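Local coordinates for protein phenazine-1-carboxylate N-methyltransferase (Pseudomonas aeruginosa, PDB 2IP2) that transfers a methyl group from S-adenosyl-L-methionine to phenazine-1-carboxylate, giving 5-methylphenazine-1-carboxylate on the pathway to the virulence pigment pyocyanin, at residues E104-H107 and A108-T111; S119-G123 and F124-F128. All blocks are in the same frame, centred on the assembly; numbering follows the deposited sequence.

Interaction 1 (E104-H107 and A108-T111); sequences EEFH and AAWT
His107 and Ala108, neighbours in the chain, have the most surface covered by the contact between the two halves of this stretch: the Ala108 N-H reaches back to Glu104 O, and His107 O reaches forward to Thr111 OG1. The first bond, to the N-cap residue, measures 3.0 Å from Ala108 N to Glu104 O, with an angle of 173° at the hydrogen. Ala108 CB packs against Glu105 O at 3.4 Å. One turn on, the carbonyl of His107 takes the hydroxyl of Thr111: OG1 lies 3.0 Å from His107 O, tilted from the carbonyl plane. With chi1 at -66°, Thr111 OG1 sits beside its own backbone N and is thus turned back toward the preceding turn. This is a short helix, 105-109, its i to i+4 bonds continuing in Ala109 N to Glu105 O and Trp110 N to Phe106 O, the last of them more bent. Phe106 O also lies at the edge of the Trp110 ring, 3.2 Å from CD1 and in the ring plane. Phe106 CD1 also approaches Ala109 CB obliquely, at 4.2 Å. His107 CG is anti to the backbone N (chi1 177°), and the imidazole reaches the dimer partner: ND1 bonds Glu19 and NE2 bonds Thr111 OG1, both of the second subunit. The reciprocal bond joins Thr111 OG1 to His107 of that subunit, making a symmetric pair across the homodimer interface. Within the chain, Glu105 forms a salt bridge with Arg145, while Trp110 NE1 bonds His290 on helix 282-295.

Interaction 2 (S119-G123 and F124-F128); sequences SGTPG and FELAF
Thr121 lays its methyl group over the aliphatic part of Glu125, CG2 to CG 3.7 Å, the two side chains crossing at about a right angle. The same methyl meets Leu126 CD2 at 3.8 Å, so it lies against two consecutive side chains of the first helical turn. It gets there because CG2 is anti to the backbone N while OG1 takes the place beside that N (chi1 -55°). Glu125 is extended beyond CG and runs alongside Pro122, with OE1 4.0 Å from the ring carbon CD. Pro122 is the N-cap of helix 123-128: Pro122 O accepts the Leu126 N-H at 3.0 Å from N, with 167° at the hydrogen. The following bond, Ala127 N to Gly123 O, is shorter at 2.8 Å. Upstream, Ser119 OG accepts the Thr121 N-H in an ST turn, OG to N 3.1 Å, and also bonds Glu115 O. Gly120 leaves helix 113-119 with positive phi (89°). Within helix 123-128 itself, CD2 of Phe128 stands 3.3 Å above the plane of the Phe124 ring, over its centre. Leu126 packs back on helix 113-119 through Glu115 and Ala116, Phe124 meets Phe132 and Tyr135 edge-to-face, and its backbone bonds Met293 of helix 282-295.

How the interactions relate
From the N terminus, interaction 1 comes first, along helix 105-109; interaction 2 opens at the end of helix 113-119 and runs through the turn at Gly120 into helix 123-128. The two are in series: each is local, along a short helix in interaction 1 and round the start of one in interaction 2, and neither nests in nor crosses the other. Their centres are about 10 Å apart and they touch directly, Ala109 CB meeting Phe124 CA at 3.7 Å and Ala108 CB meeting Phe128 CE2 at 3.7 Å. Helices 105-109 and 123-128 thus pack together, both against helix 282-295; interaction 1 also faces helix 6-30, and both touch the second subunit.

Interaction 1 (E104-H107 and A108-T111)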
loop_
_atom_site.group_PDB
_atom_site.type_symbol
_atom_site.label_atom_id
_atom_site.label_comp_id
_atom_site.label_asym_id
_atom_site.label_seq_id
_atom_site.Cartn_x
_atom_site.Cartn_y
_atom_site.Cartn_z
ATOM N N GLU A 104 1.405 10.785 7.364
ATOM C CA GLU A 104 2.159 12.046 7.379
ATOM C C GLU A 104 3.562 11.685 7.741
ATOM O O GLU A 104 4.323 11.299 6.860
ATOM C CB GLU A 104 1.474 13.052 8.313
ATOM C CG GLU A 104 0.160 13.559 7.669
ATOM C CD GLU A 104 -0.833 14.337 8.574
ATOM O OE1 GLU A 104 -0.496 14.695 9.754
ATOM O OE2 GLU A 104 -1.977 14.561 8.062
ATOM N N GLU A 105 3.926 11.731 9.048
ATOM C CA GLU A 105 5.283 11.449 9.442
ATOM C C GLU A 105 5.809 10.102 8.896
ATOM O O GLU A 105 6.929 10.044 8.427
ATOM C CB GLU A 105 5.364 11.368 10.952
ATOM C CG GLU A 105 5.688 12.683 11.594
ATOM C CD GLU A 105 4.457 13.542 11.814
ATOM O OE1 GLU A 105 3.336 13.138 11.416
ATOM O OE2 GLU A 105 4.640 14.623 12.438
ATOM N N PHE A 106 5.042 9.023 9.025
ATOM C CA PHE A 106 5.594 7.742 8.533
ATOM C C PHE A 106 5.574 7.542 7.013
ATOM O O PHE A 106 6.367 6.759 6.463
ATOM C CB PHE A 106 4.980 6.574 9.243
ATOM C CG PHE A 106 5.378 6.490 10.705
ATOM C CD1 PHE A 106 6.614 7.042 11.156
ATOM C CD2 PHE A 106 4.530 5.832 11.614
ATOM C CE1 PHE A 106 7.005 6.882 12.535
ATOM C CE2 PHE A 106 4.885 5.699 12.968
ATOM C CZ PHE A 106 6.132 6.183 13.419
ATOM N N HIS A 107 4.691 8.246 6.338
ATOM C CA HIS A 107 4.765 8.301 4.850
ATOM C C HIS A 107 6.076 9.002 4.438
ATOM O O HIS A 107 6.787 8.559 3.519
ATOM C CB HIS A 107 3.583 9.098 4.297
ATOM C CG HIS A 107 3.618 9.276 2.804
ATOM N ND1 HIS A 107 3.230 8.284 1.926
ATOM C CD2 HIS A 107 3.989 10.333 2.036
ATOM C CE1 HIS A 107 3.372 8.712 0.672
ATOM N NE2 HIS A 107 3.830 9.955 0.715
ATOM N N ALA A 108 6.390 10.112 5.116
ATOM C CA ALA A 108 7.686 10.737 4.891
ATOM C C ALA A 108 8.845 9.807 5.187
ATOM O O ALA A 108 9.837 9.757 4.431
ATOM C CB ALA A 108 7.805 11.989 5.770
ATOM N N ALA A 109 8.733 9.073 6.283
ATOM C CA ALA A 109 9.805 8.121 6.754
ATOM C C ALA A 109 10.077 7.013 5.775
ATOM O O ALA A 109 11.237 6.484 5.648
ATOM C CB ALA A 109 9.395 7.501 8.094
ATOM N N TRP A 110 8.992 6.557 5.150
ATOM C CA TRP A 110 9.088 5.439 4.242
ATOM C C TRP A 110 9.459 5.830 2.828
ATOM O O TRP A 110 9.623 4.973 1.939
ATOM C CB TRP A 110 7.778 4.622 4.269
ATOM C CG TRP A 110 7.732 3.590 5.283
ATOM C CD1 TRP A 110 7.170 3.655 6.537
ATOM C CD2 TRP A 110 8.206 2.237 5.120
ATOM N NE1 TRP A 110 7.291 2.421 7.175
ATOM C CE2 TRP A 110 7.903 1.541 6.317
ATOM C CE3 TRP A 110 8.875 1.564 4.078
ATOM C CZ2 TRP A 110 8.246 0.208 6.519
ATOM C CZ3 TRP A 110 9.252 0.203 4.296
ATOM C CH2 TRP A 110 8.926 -0.437 5.505
ATOM N N THR A 111 9.595 7.124 2.570
ATOM C CA THR A 111 10.033 7.559 1.237
ATOM C C THR A 111 11.513 7.133 0.984
ATOM O O THR A 111 11.770 6.437 0.027
ATOM C CB THR A 111 9.752 9.057 1.050
ATOM O OG1 THR A 111 8.337 9.194 1.059
ATOM C CG2 THR A 111 10.339 9.613 -0.269
#

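Interaction 2 (S119-G123 and F124-F128)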
loop_
_atom_site.group_PDB
_atom_site.type_symbol
_atom_site.label_atom_id
_atom_site.label_comp_id
_atom_site.label_asym_id
_atom_site.label_seq_id
_atom_site.Cartn_x
_atom_site.Cartn_y
_atom_site.Cartn_z
ATOM N N SER A 119 22.071 2.098 4.357
ATOM C CA SER A 119 22.955 2.823 5.303
ATOM C C SER A 119 22.772 2.369 6.777
ATOM O O SER A 119 23.671 2.488 7.634
ATOM C CB SER A 119 22.711 4.334 5.176
ATOM O OG SER A 119 21.440 4.672 5.743
ATOM N N GLY A 120 21.573 1.910 7.099
ATOM C CA GLY A 120 21.233 1.674 8.494
ATOM C C GLY A 120 20.645 2.850 9.259
ATOM O O GLY A 120 20.257 2.679 10.412
ATOM N N THR A 121 20.551 4.026 8.628
ATOM C CA THR A 121 19.924 5.183 9.251
ATOM C C THR A 121 18.427 5.028 8.980
ATOM O O THR A 121 18.035 4.852 7.855
ATOM C CB THR A 121 20.433 6.491 8.617
ATOM O OG1 THR A 121 21.861 6.517 8.696
ATOM C CG2 THR A 121 19.835 7.750 9.324
ATOM N N PRO A 122 17.595 5.064 10.018
ATOM C CA PRO A 122 16.133 4.890 9.855
ATOM C C PRO A 122 15.608 5.920 8.846
ATOM O O PRO A 122 16.106 7.031 8.795
ATOM C CB PRO A 122 15.604 5.161 11.259
ATOM C CG PRO A 122 16.784 4.637 12.116
ATOM C CD PRO A 122 17.967 5.233 11.429
ATOM N N GLY A 123 14.666 5.521 7.991
ATOM C CA GLY A 123 14.047 6.474 7.056
ATOM C C GLY A 123 13.479 7.702 7.743
ATOM O O GLY A 123 13.577 8.812 7.201
ATOM N N PHE A 124 12.975 7.532 8.959
ATOM C CA PHE A 124 12.462 8.717 9.684
ATOM C C PHE A 124 13.621 9.756 9.831
ATOM O O PHE A 124 13.465 10.936 9.533
ATOM C CB PHE A 124 11.880 8.407 11.057
ATOM C CG PHE A 124 11.249 9.630 11.692
ATOM C CD1 PHE A 124 12.059 10.599 12.378
ATOM C CD2 PHE A 124 9.893 9.887 11.511
ATOM C CE1 PHE A 124 11.498 11.774 12.925
ATOM C CE2 PHE A 124 9.291 11.045 12.073
ATOM C CZ PHE A 124 10.117 12.021 12.759
ATOM N N GLU A 125 14.765 9.283 10.285
ATOM C CA GLU A 125 15.937 10.163 10.474
ATOM C C GLU A 125 16.412 10.755 9.137
ATOM O O GLU A 125 16.764 11.974 9.043
ATOM C CB GLU A 125 17.049 9.372 11.138
ATOM C CG GLU A 125 18.291 10.318 11.411
ATOM C CD GLU A 125 19.259 9.761 12.411
ATOM O OE1 GLU A 125 18.961 8.737 13.046
ATOM O OE2 GLU A 125 20.310 10.399 12.571
ATOM N N LEU A 126 16.451 9.918 8.074
ATOM C CA LEU A 126 16.775 10.476 6.758
ATOM C C LEU A 126 15.826 11.593 6.332
ATOM O O LEU A 126 16.274 12.635 5.834
ATOM C CB LEU A 126 16.885 9.394 5.689
ATOM C CG LEU A 126 18.047 8.397 5.909
ATOM C CD1 LEU A 126 17.849 7.266 4.871
ATOM C CD2 LEU A 126 19.447 9.046 5.722
ATOM N N ALA A 127 14.522 11.360 6.514
ATOM C CA ALA A 127 13.461 12.286 6.097
ATOM C C ALA A 127 13.456 13.601 6.899
ATOM O O ALA A 127 13.166 14.663 6.351
ATOM C CB ALA A 127 12.087 11.636 6.270
ATOM N N PHE A 128 13.705 13.511 8.198
ATOM C CA PHE A 128 13.453 14.699 9.079
ATOM C C PHE A 128 14.784 15.323 9.530
ATOM O O PHE A 128 14.817 16.445 10.092
ATOM C CB PHE A 128 12.540 14.307 10.260
ATOM C CG PHE A 128 11.095 14.140 9.855
ATOM C CD1 PHE A 128 10.225 15.232 9.843
ATOM C CD2 PHE A 128 10.595 12.887 9.495
ATOM C CE1 PHE A 128 8.891 15.094 9.426
ATOM C CE2 PHE A 128 9.301 12.724 9.067
ATOM C CZ PHE A 128 8.407 13.822 9.039
#